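Local coordinates for lithostathine-1-alpha (Homo sapiens, PDB 1QDD), which may inhibit spontaneous calcium carbonate precipitation and may be associated with neuronal sprouting and with brain and pancreas regeneration, at residues A[23-29]-A[137-143]; A[49-54]-A[91-96]; A[74-80]-A[115-120]. The protein carries 1 engineered substitution. All blocks are in the same frame, centred on the assembly; numbering follows the deposited sequence.

Interaction 1: A[23-29]-A[137-143]; sequences SYCYYFN and SFVCKFK
Tyr-24 lies between two lysines of the facing strand: Lys-141 CE rests over one face of its ring, 3.9 Å from the centroid, and Lys-143 CD, in the conformer modelled here, over the opposite face. Lys-141 runs fully extended, which carries its NZ above the same face for a cation-pi contact 4.8 Å from the Tyr-24 centroid. On the way its CG lies over the Tyr-26 ring, the two side chains side by side and pointing the same way; both end at Glu-58, by a salt bridge from Lys-141 and a hydrogen bond from Tyr-26. Lys-143 in that conformer bends at chi2 (68°) and chi4 (70°), folding NZ back onto Ser-23 O at 2.8 Å, on a carbonyl lone pair. On the opposite face of the sheet from Tyr-26 and Lys-141, Cys-25 CB sits over the Phe-142 ring and Cys-140 CB over the Tyr-27 ring, while Phe-142 CE2 meets the edge of Tyr-27. Paired antiparallel bonds join Cys-25/Phe-142, Tyr-27/Cys-140 and Asn-29/Phe-138. In this C-type lectin fold the contact joins the early strand 24-33 to the last strand, 136-143: Tyr-27 and Phe-138 face helix 35-44, where Cys-140 is disulfide-bonded to Cys-42, and Tyr-26 and Val-139 pack on helix 56-68.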
loop_
_atom_site.group_PDB
_atom_site.type_symbol
_atom_site.label_atom_id
_atom_site.label_comp_id
_atom_site.label_asym_id
_atom_site.label_seq_id
_atom_site.Cartn_x
_atom_site.Cartn_y
_atom_site.Cartn_z
ATOM N N SER A 23 7.088 -13.319 -2.827
ATOM C CA SER A 23 6.065 -13.782 -3.751
ATOM C C SER A 23 5.131 -12.735 -4.329
ATOM O O SER A 23 4.272 -13.056 -5.157
ATOM C CB SER A 23 5.272 -14.937 -3.106
ATOM O OG SER A 23 6.167 -15.972 -2.723
ATOM N N TYR A 24 5.281 -11.458 -3.978
ATOM C CA TYR A 24 4.476 -10.373 -4.523
ATOM C C TYR A 24 5.404 -9.356 -5.187
ATOM O O TYR A 24 6.619 -9.320 -4.951
ATOM C CB TYR A 24 3.651 -9.704 -3.416
ATOM C CG TYR A 24 2.444 -10.513 -2.987
ATOM C CD1 TYR A 24 2.556 -11.573 -2.101
ATOM C CD2 TYR A 24 1.184 -10.191 -3.455
ATOM C CE1 TYR A 24 1.451 -12.328 -1.744
ATOM C CE2 TYR A 24 0.057 -10.917 -3.091
ATOM C CZ TYR A 24 0.214 -11.987 -2.237
ATOM O OH TYR A 24 -0.907 -12.716 -1.877
ATOM N N CYS A 25 4.831 -8.530 -6.058
ATOM C CA CYS A 25 5.518 -7.438 -6.751
ATOM C C CYS A 25 4.906 -6.109 -6.298
ATOM O O CYS A 25 3.701 -6.024 -6.072
ATOM C CB CYS A 25 5.411 -7.559 -8.267
ATOM S SG CYS A 25 5.989 -9.121 -8.966
ATOM N N TYR A 26 5.776 -5.115 -6.129
ATOM C CA TYR A 26 5.382 -3.813 -5.598
ATOM C C TYR A 26 5.903 -2.646 -6.426
ATOM O O TYR A 26 7.007 -2.767 -6.981
ATOM C CB TYR A 26 5.998 -3.675 -4.190
ATOM C CG TYR A 26 5.607 -4.653 -3.116
ATOM C CD1 TYR A 26 6.078 -5.974 -3.141
ATOM C CD2 TYR A 26 4.808 -4.290 -2.032
ATOM C CE1 TYR A 26 5.743 -6.894 -2.172
ATOM C CE2 TYR A 26 4.476 -5.210 -1.050
ATOM C CZ TYR A 26 4.946 -6.498 -1.121
ATOM O OH TYR A 26 4.648 -7.448 -0.160
ATOM N N TYR A 27 5.206 -1.515 -6.438
ATOM C CA TYR A 27 5.750 -0.327 -7.098
ATOM C C TYR A 27 5.131 0.937 -6.518
ATOM O O TYR A 27 3.989 0.956 -6.064
ATOM C CB TYR A 27 5.577 -0.313 -8.617
ATOM C CG TYR A 27 4.164 -0.436 -9.120
ATOM C CD1 TYR A 27 3.403 0.680 -9.411
ATOM C CD2 TYR A 27 3.563 -1.678 -9.288
ATOM C CE1 TYR A 27 2.094 0.576 -9.858
ATOM C CE2 TYR A 27 2.270 -1.806 -9.747
ATOM C CZ TYR A 27 1.545 -0.676 -10.039
ATOM O OH TYR A 27 0.245 -0.796 -10.498
ATOM N N PHE A 28 5.901 2.023 -6.533
ATOM C CA PHE A 28 5.503 3.352 -6.103
ATOM C C PHE A 28 5.106 4.176 -7.332
ATOM O O PHE A 28 5.856 4.203 -8.332
ATOM C CB PHE A 28 6.646 4.044 -5.353
ATOM C CG PHE A 28 6.411 5.498 -5.030
ATOM C CD1 PHE A 28 7.174 6.477 -5.654
ATOM C CD2 PHE A 28 5.446 5.901 -4.128
ATOM C CE1 PHE A 28 6.981 7.821 -5.379
ATOM C CE2 PHE A 28 5.248 7.233 -3.850
ATOM C CZ PHE A 28 6.011 8.202 -4.472
ATOM N N ASN A 29 3.942 4.774 -7.368
ATOM C CA ASN A 29 3.444 5.620 -8.455
ATOM C C ASN A 29 3.315 7.051 -7.937
ATOM O O ASN A 29 2.553 7.304 -6.992
ATOM C CB ASN A 29 2.101 5.078 -8.949
ATOM C CG ASN A 29 1.582 5.676 -10.231
ATOM O OD1 ASN A 29 0.750 5.100 -10.973
ATOM N ND2 ASN A 29 2.010 6.874 -10.556
ATOM N N SER A 137 0.290 10.371 -3.897
ATOM C CA SER A 137 0.958 9.259 -4.570
ATOM C C SER A 137 0.641 7.967 -3.803
ATOM O O SER A 137 0.002 8.005 -2.733
ATOM C CB SER A 137 2.453 9.516 -4.610
ATOM O OG SER A 137 2.927 9.758 -3.293
ATOM N N PHE A 138 1.037 6.809 -4.314
ATOM C CA PHE A 138 0.576 5.529 -3.756
ATOM C C PHE A 138 1.464 4.361 -4.103
ATOM O O PHE A 138 2.277 4.411 -5.043
ATOM C CB PHE A 138 -0.867 5.256 -4.251
ATOM C CG PHE A 138 -1.104 5.275 -5.731
ATOM C CD1 PHE A 138 -1.127 4.105 -6.474
ATOM C CD2 PHE A 138 -1.377 6.471 -6.390
ATOM C CE1 PHE A 138 -1.418 4.122 -7.822
ATOM C CE2 PHE A 138 -1.667 6.477 -7.735
ATOM C CZ PHE A 138 -1.690 5.313 -8.463
ATOM N N VAL A 139 1.346 3.271 -3.352
ATOM C CA VAL A 139 2.071 2.031 -3.595
ATOM C C VAL A 139 1.059 0.914 -3.898
ATOM O O VAL A 139 0.094 0.737 -3.151
ATOM C CB VAL A 139 2.949 1.592 -2.409
ATOM C CG1 VAL A 139 3.624 0.240 -2.632
ATOM C CG2 VAL A 139 4.021 2.630 -2.086
ATOM N N CYS A 140 1.292 0.147 -4.957
ATOM C CA CYS A 140 0.501 -1.021 -5.327
ATOM C C CYS A 140 1.247 -2.331 -5.035
ATOM O O CYS A 140 2.467 -2.382 -5.033
ATOM C CB CYS A 140 0.116 -1.023 -6.813
ATOM S SG CYS A 140 -0.795 0.388 -7.468
ATOM N N LYS A 141 0.479 -3.391 -4.798
ATOM C CA LYS A 141 0.962 -4.744 -4.528
ATOM C C LYS A 141 0.161 -5.741 -5.367
ATOM O O LYS A 141 -1.069 -5.661 -5.375
ATOM C CB LYS A 141 0.817 -5.054 -3.028
ATOM C CG LYS A 141 1.131 -6.469 -2.550
ATOM C CD LYS A 141 0.896 -6.608 -1.053
ATOM C CE LYS A 141 1.091 -8.012 -0.513
ATOM N NZ LYS A 141 0.855 -8.025 0.972
ATOM N N PHE A 142 0.825 -6.657 -6.067
ATOM C CA PHE A 142 0.115 -7.654 -6.875
ATOM C C PHE A 142 0.874 -8.980 -6.840
ATOM O O PHE A 142 2.086 -9.044 -6.705
ATOM C CB PHE A 142 -0.129 -7.182 -8.298
ATOM C CG PHE A 142 1.049 -6.988 -9.198
ATOM C CD1 PHE A 142 1.529 -8.021 -9.996
ATOM C CD2 PHE A 142 1.685 -5.762 -9.278
ATOM C CE1 PHE A 142 2.609 -7.829 -10.833
ATOM C CE2 PHE A 142 2.764 -5.567 -10.113
ATOM C CZ PHE A 142 3.236 -6.597 -10.894
ATOM N N LYS A 143 0.083 -10.064 -6.957
ATOM C CA LYS A 143 0.659 -11.400 -6.876
ATOM C C LYS A 143 1.345 -11.735 -8.200
ATOM O O LYS A 143 0.819 -11.608 -9.290
ATOM C CB LYS A 143 -0.298 -12.534 -6.519
ATOM C CG LYS A 143 0.319 -13.916 -6.369
ATOM C CD LYS A 143 1.248 -14.155 -5.200
ATOM C CE LYS A 143 2.076 -15.425 -5.404
ATOM N NZ LYS A 143 3.078 -15.254 -6.487
#

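Interaction 2: A[49-54]-A[91-96]; sequences NLVSVL and WSSGSL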
loop_
_atom_site.group_PDB
_atom_site.type_symbol
_atom_site.label_atom_id
_atom_site.label_comp_id
_atom_site.label_asym_id
_atom_site.label_seq_id
_atom_site.Cartn_x
_atom_site.Cartn_y
_atom_site.Cartn_z
ATOM N N ASN A 49 -3.953 -4.315 -5.698
ATOM C CA ASN A 49 -4.670 -3.423 -4.811
ATOM C C ASN A 49 -3.639 -2.458 -4.200
ATOM O O ASN A 49 -2.442 -2.725 -4.287
ATOM C CB ASN A 49 -5.408 -4.064 -3.633
ATOM C CG ASN A 49 -6.766 -4.621 -3.991
ATOM O OD1 ASN A 49 -6.899 -5.856 -4.056
ATOM N ND2 ASN A 49 -7.780 -3.807 -4.224
ATOM N N LEU A 50 -4.102 -1.385 -3.587
ATOM C CA LEU A 50 -3.205 -0.561 -2.794
ATOM C C LEU A 50 -2.534 -1.514 -1.800
ATOM O O LEU A 50 -3.142 -2.495 -1.325
ATOM C CB LEU A 50 -3.965 0.506 -2.004
ATOM C CG LEU A 50 -4.357 1.781 -2.756
ATOM C CD1 LEU A 50 -5.297 2.652 -1.942
ATOM C CD2 LEU A 50 -3.106 2.567 -3.161
ATOM N N VAL A 51 -1.298 -1.243 -1.430
ATOM C CA VAL A 51 -0.537 -2.157 -0.588
ATOM C C VAL A 51 -1.211 -2.424 0.746
ATOM O O VAL A 51 -1.696 -1.516 1.417
ATOM C CB VAL A 51 0.912 -1.643 -0.433
ATOM C CG1 VAL A 51 1.020 -0.326 0.307
ATOM C CG2 VAL A 51 1.822 -2.674 0.216
ATOM N N SER A 52 -1.153 -3.687 1.173
ATOM C CA SER A 52 -1.532 -4.136 2.504
ATOM C C SER A 52 -0.237 -4.461 3.258
ATOM O O SER A 52 0.610 -5.172 2.707
ATOM C CB SER A 52 -2.402 -5.383 2.523
ATOM O OG SER A 52 -3.610 -5.229 1.833
ATOM N N VAL A 53 -0.025 -3.890 4.420
ATOM C CA VAL A 53 1.202 -4.058 5.217
ATOM C C VAL A 53 0.875 -5.003 6.371
ATOM O O VAL A 53 0.196 -4.596 7.316
ATOM C CB VAL A 53 1.730 -2.707 5.712
ATOM C CG1 VAL A 53 3.051 -2.861 6.446
ATOM C CG2 VAL A 53 1.877 -1.701 4.567
ATOM N N LEU A 54 1.320 -6.248 6.230
ATOM C CA LEU A 54 0.902 -7.295 7.156
ATOM C C LEU A 54 1.909 -7.723 8.174
ATOM O O LEU A 54 1.542 -8.471 9.103
ATOM C CB LEU A 54 0.428 -8.494 6.300
ATOM C CG LEU A 54 -0.598 -8.108 5.221
ATOM C CD1 LEU A 54 -0.996 -9.293 4.357
ATOM C CD2 LEU A 54 -1.840 -7.488 5.843
ATOM N N TRP A 91 -8.389 -3.652 5.102
ATOM C CA TRP A 91 -7.508 -3.555 3.941
ATOM C C TRP A 91 -8.370 -3.726 2.695
ATOM O O TRP A 91 -9.241 -4.619 2.640
ATOM C CB TRP A 91 -6.417 -4.636 3.922
ATOM C CG TRP A 91 -5.353 -4.451 4.954
ATOM C CD1 TRP A 91 -5.160 -5.226 6.070
ATOM C CD2 TRP A 91 -4.365 -3.419 5.035
ATOM N NE1 TRP A 91 -4.113 -4.743 6.823
ATOM C CE2 TRP A 91 -3.599 -3.625 6.194
ATOM C CE3 TRP A 91 -4.026 -2.343 4.204
ATOM C CZ2 TRP A 91 -2.579 -2.772 6.587
ATOM C CZ3 TRP A 91 -3.007 -1.488 4.588
ATOM C CH2 TRP A 91 -2.291 -1.715 5.766
ATOM N N SER A 92 -8.151 -2.953 1.638
ATOM C CA SER A 92 -8.910 -3.067 0.393
ATOM C C SER A 92 -8.741 -4.440 -0.228
ATOM O O SER A 92 -9.670 -4.900 -0.934
ATOM C CB SER A 92 -8.539 -1.954 -0.583
ATOM O OG SER A 92 -7.210 -2.048 -1.030
ATOM N N SER A 93 -7.640 -5.140 -0.036
ATOM C CA SER A 93 -7.444 -6.479 -0.566
ATOM C C SER A 93 -8.235 -7.550 0.176
ATOM O O SER A 93 -8.284 -8.695 -0.313
ATOM C CB SER A 93 -5.970 -6.884 -0.486
ATOM O OG SER A 93 -5.573 -7.023 0.862
ATOM N N GLY A 94 -8.764 -7.272 1.358
ATOM C CA GLY A 94 -9.496 -8.274 2.125
ATOM C C GLY A 94 -8.652 -8.987 3.161
ATOM O O GLY A 94 -9.176 -9.819 3.922
ATOM N N SER A 95 -7.347 -8.781 3.209
ATOM C CA SER A 95 -6.476 -9.402 4.193
ATOM C C SER A 95 -6.802 -8.946 5.611
ATOM O O SER A 95 -7.289 -7.846 5.824
ATOM C CB SER A 95 -5.018 -9.074 3.864
ATOM O OG SER A 95 -4.661 -9.598 2.601
ATOM N N LEU A 96 -6.476 -9.786 6.581
ATOM C CA LEU A 96 -6.691 -9.467 7.994
ATOM C C LEU A 96 -5.753 -8.375 8.476
ATOM O O LEU A 96 -4.642 -8.208 7.926
ATOM C CB LEU A 96 -6.469 -10.751 8.808
ATOM C CG LEU A 96 -7.483 -11.877 8.580
ATOM C CD1 LEU A 96 -7.073 -13.091 9.404
ATOM C CD2 LEU A 96 -8.890 -11.424 8.920
HETATM O O HOH W 1 -5.175 -3.337 0.552
HETATM O O HOH W 2 -2.090 -5.215 8.932
#
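Trp-91 lays its indole against the backbone of residues 51-53, where the chain leaving the short strand 49-50 of this C-type lectin fold meets a type I beta turn running from Trp-91 to Gly-94. The turn is closed by the bond from Gly-94 N to Trp-91 O.

Ser-52 CA sits over the six-membered ring in a CH-pi contact, 3.7 Å from its centroid, and Val-53 N lies over the same face, so the indole covers a peptide rather than another side chain. Leu-54 runs past the tryptophan in the opposite direction; its CD2 branch approaches Trp-91 NE1 and also Leu-96 O, while CD1 turns to Ser-95 CB.

The direct polar link is between hydroxyls: Ser-52 OG and Ser-93 OG are hydrogen-bonded at 2.8 Å. Ser-93 OG, held between its own backbone N and carbonyl carbon (chi1 67°), also bonds Ser-95 OG, which makes, in the conformers modelled, a short chain of three serines. Asp-39 of helix 35-44 binds Ser-92 OG, Asn-49 ND2 and Leu-50 N, tying both segments to that helix.

Two waters bridge the segments. One donates to Leu-50 O and Ser-92 OG, accepts from Ser-93 N at 3.1 Å, and bonds Ser-52 OG in the same modelled conformer. A second, in the indole plane, accepts from Trp-91 NE1 at 3.0 Å and donates to Val-53 O at 2.9 Å.

Interaction 3: A[74-80]-A[115-120]; sequences FNVWIGL and CVSLTS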
loop_
_atom_site.group_PDB
_atom_site.type_symbol
_atom_site.label_atom_id
_atom_site.label_comp_id
_atom_site.label_asym_id
_atom_site.label_seq_id
_atom_site.Cartn_x
_atom_site.Cartn_y
_atom_site.Cartn_z
ATOM N N PHE A 74 5.220 14.074 0.862
ATOM C CA PHE A 74 5.024 13.988 2.304
ATOM C C PHE A 74 4.101 12.845 2.718
ATOM O O PHE A 74 4.227 12.392 3.857
ATOM C CB PHE A 74 4.449 15.321 2.830
ATOM C CG PHE A 74 5.364 16.499 2.605
ATOM C CD1 PHE A 74 5.084 17.437 1.634
ATOM C CD2 PHE A 74 6.473 16.663 3.412
ATOM C CE1 PHE A 74 5.929 18.524 1.439
ATOM C CE2 PHE A 74 7.332 17.739 3.214
ATOM C CZ PHE A 74 7.047 18.650 2.225
ATOM N N ASN A 75 3.137 12.491 1.891
ATOM C CA ASN A 75 2.114 11.492 2.204
ATOM C C ASN A 75 1.936 10.512 1.057
ATOM O O ASN A 75 1.913 10.917 -0.103
ATOM C CB ASN A 75 0.739 12.128 2.442
ATOM C CG ASN A 75 0.654 12.870 3.755
ATOM O OD1 ASN A 75 0.516 12.277 4.813
ATOM N ND2 ASN A 75 0.838 14.185 3.667
ATOM N N VAL A 76 1.885 9.214 1.355
ATOM C CA VAL A 76 1.738 8.159 0.354
ATOM C C VAL A 76 0.598 7.223 0.761
ATOM O O VAL A 76 0.626 6.699 1.887
ATOM C CB VAL A 76 3.040 7.356 0.160
ATOM C CG1 VAL A 76 2.878 6.250 -0.875
ATOM C CG2 VAL A 76 4.197 8.272 -0.244
ATOM N N TRP A 77 -0.362 6.957 -0.097
ATOM C CA TRP A 77 -1.472 6.065 0.271
ATOM C C TRP A 77 -1.091 4.588 0.422
ATOM O O TRP A 77 -0.295 4.034 -0.338
ATOM C CB TRP A 77 -2.545 6.100 -0.823
ATOM C CG TRP A 77 -3.433 7.272 -1.043
ATOM C CD1 TRP A 77 -3.663 7.902 -2.236
ATOM C CD2 TRP A 77 -4.251 7.945 -0.079
ATOM N NE1 TRP A 77 -4.567 8.919 -2.067
ATOM C CE2 TRP A 77 -4.942 8.974 -0.751
ATOM C CE3 TRP A 77 -4.451 7.783 1.298
ATOM C CZ2 TRP A 77 -5.831 9.825 -0.092
ATOM C CZ3 TRP A 77 -5.349 8.623 1.938
ATOM C CH2 TRP A 77 -6.016 9.640 1.243
ATOM N N ILE A 78 -1.732 3.966 1.415
ATOM C CA ILE A 78 -1.736 2.517 1.621
ATOM C C ILE A 78 -3.212 2.086 1.624
ATOM O O ILE A 78 -4.116 2.916 1.660
ATOM C CB ILE A 78 -0.949 2.013 2.817
ATOM C CG1 ILE A 78 -1.521 2.526 4.144
ATOM C CG2 ILE A 78 0.525 2.398 2.683
ATOM C CD1 ILE A 78 -0.871 1.921 5.378
ATOM N N GLY A 79 -3.470 0.773 1.584
ATOM C CA GLY A 79 -4.820 0.258 1.445
ATOM C C GLY A 79 -5.765 0.203 2.619
ATOM O O GLY A 79 -6.783 -0.517 2.508
ATOM N N LEU A 80 -5.491 0.853 3.725
ATOM C CA LEU A 80 -6.315 0.772 4.928
ATOM C C LEU A 80 -7.354 1.875 4.954
ATOM O O LEU A 80 -7.036 3.040 4.650
ATOM C CB LEU A 80 -5.441 0.792 6.183
ATOM C CG LEU A 80 -6.064 0.239 7.474
ATOM C CD1 LEU A 80 -6.170 -1.275 7.457
ATOM C CD2 LEU A 80 -5.251 0.655 8.698
ATOM N N CYS A 115 -9.212 7.289 5.587
ATOM C CA CYS A 115 -8.250 6.616 4.721
ATOM C C CYS A 115 -6.874 6.832 5.331
ATOM O O CYS A 115 -6.699 7.758 6.147
ATOM C CB CYS A 115 -8.307 7.120 3.284
ATOM S SG CYS A 115 -9.772 6.546 2.374
ATOM N N VAL A 116 -5.887 5.988 5.053
ATOM C CA VAL A 116 -4.587 6.026 5.702
ATOM C C VAL A 116 -3.401 6.244 4.770
ATOM O O VAL A 116 -3.297 5.637 3.694
ATOM C CB VAL A 116 -4.386 4.707 6.491
ATOM C CG1 VAL A 116 -3.053 4.692 7.237
ATOM C CG2 VAL A 116 -5.526 4.502 7.480
ATOM N N SER A 117 -2.500 7.138 5.210
ATOM C CA SER A 117 -1.257 7.394 4.484
ATOM C C SER A 117 -0.032 7.137 5.351
ATOM O O SER A 117 -0.065 7.245 6.589
ATOM C CB SER A 117 -1.231 8.842 3.995
ATOM O OG SER A 117 -1.218 9.763 5.064
ATOM N N LEU A 118 1.102 6.881 4.703
ATOM C CA LEU A 118 2.431 6.850 5.302
ATOM C C LEU A 118 3.038 8.264 5.300
ATOM O O LEU A 118 2.868 8.988 4.309
ATOM C CB LEU A 118 3.368 5.952 4.509
ATOM C CG LEU A 118 2.961 4.485 4.352
ATOM C CD1 LEU A 118 3.839 3.785 3.318
ATOM C CD2 LEU A 118 3.006 3.751 5.678
ATOM N N THR A 119 3.748 8.635 6.344
ATOM C CA THR A 119 4.262 10.002 6.464
ATOM C C THR A 119 5.776 10.063 6.289
ATOM O O THR A 119 6.547 9.280 6.849
ATOM C CB THR A 119 3.838 10.624 7.813
ATOM O OG1 THR A 119 4.373 9.845 8.881
ATOM C CG2 THR A 119 2.324 10.695 7.962
ATOM N N SER A 120 6.224 11.069 5.522
ATOM C CA SER A 120 7.658 11.286 5.333
ATOM C C SER A 120 8.417 11.675 6.596
ATOM O O SER A 120 9.580 11.288 6.741
ATOM C CB SER A 120 7.923 12.341 4.258
ATOM O OG SER A 120 7.524 13.633 4.644
HETATM O O HOH W 3 5.319 13.965 6.541
#
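An antiparallel strand pair, 75-78 with 115-119, brings Ile-78 against Val-116 and Leu-118 on one side and Asn-75 against Ser-117 on the other. Val-76 and Leu-118 form the hydrogen-bonded pair: Val-76 N reaches Leu-118 O, and Leu-118 N returns to Val-76 O at 2.9 Å. Beyond it Ile-78 N bonds Val-116 O almost straight, at 173°. A weak bond from Val-116 N to Leu-80 O follows, after the chain has turned its corner at Gly-79.

On the apolar side, the side chains of Ile-78 and Leu-118 cross at about a right angle, with Ile-78 CG2 3.6 Å from Leu-118 CG. The CG1 of Ile-78 sits between the backbone N and the carbonyl carbon (chi1 63°), and from there CD1 reaches Val-116 CG1, 4.0 Å away. Leu-80 lies beside Val-116 and points the same way, its CB against CG2.

Strand 115-119 belongs to the C-type lectin fold, where it is flanked by strands 75-78 and 127-130; the Cys-115 to Cys-132 disulfide ties its start to the chain just beyond the latter. Leu-118 also packs on Val-62 and Ile-66 of helix 56-68.

On the other side Ser-117 OG donates to Asn-75 OD1 at 3.1 Å, approaching 30° from the plane of the amide carbonyl. Trp-77 presents the edge of its indole to Val-116 O, with CE3 3.4 Å from that oxygen, and its CZ3 touches Cys-115 CB. NE1 bonds Glu-33 O, which should restrain the rotation of the indole, and the Trp-35 ring meets it edge-to-face. At the far end Ser-120 N bonds Phe-74 O at 2.9 Å; one water donates to that same oxygen and bonds Ser-120 OG, which also sits at the edge of the Phe-74 ring.

How the interactions relate
All three contacts belong to one C-type lectin domain, their centres 11 to 14 Å apart. Strand 136-143 connects them: in the sheet it pairs antiparallel with 24-33 (interaction 1) and with 49-50 (interaction 2), and parallel with 75-78 (interaction 3). Along the chain interaction 1 closes a long loop that contains the other two, whose segments alternate in the order 49-54, 74-80, 91-96, 115-120. Interactions 2 and 3 meet at Gly-79, which is backbone-bonded to both Val-51 and Ser-92. The pairing of residues 23-29 with 137-143 thus brings an early strand beside the last one, while the alternating segments of interactions 2 and 3 link the central part of the chain.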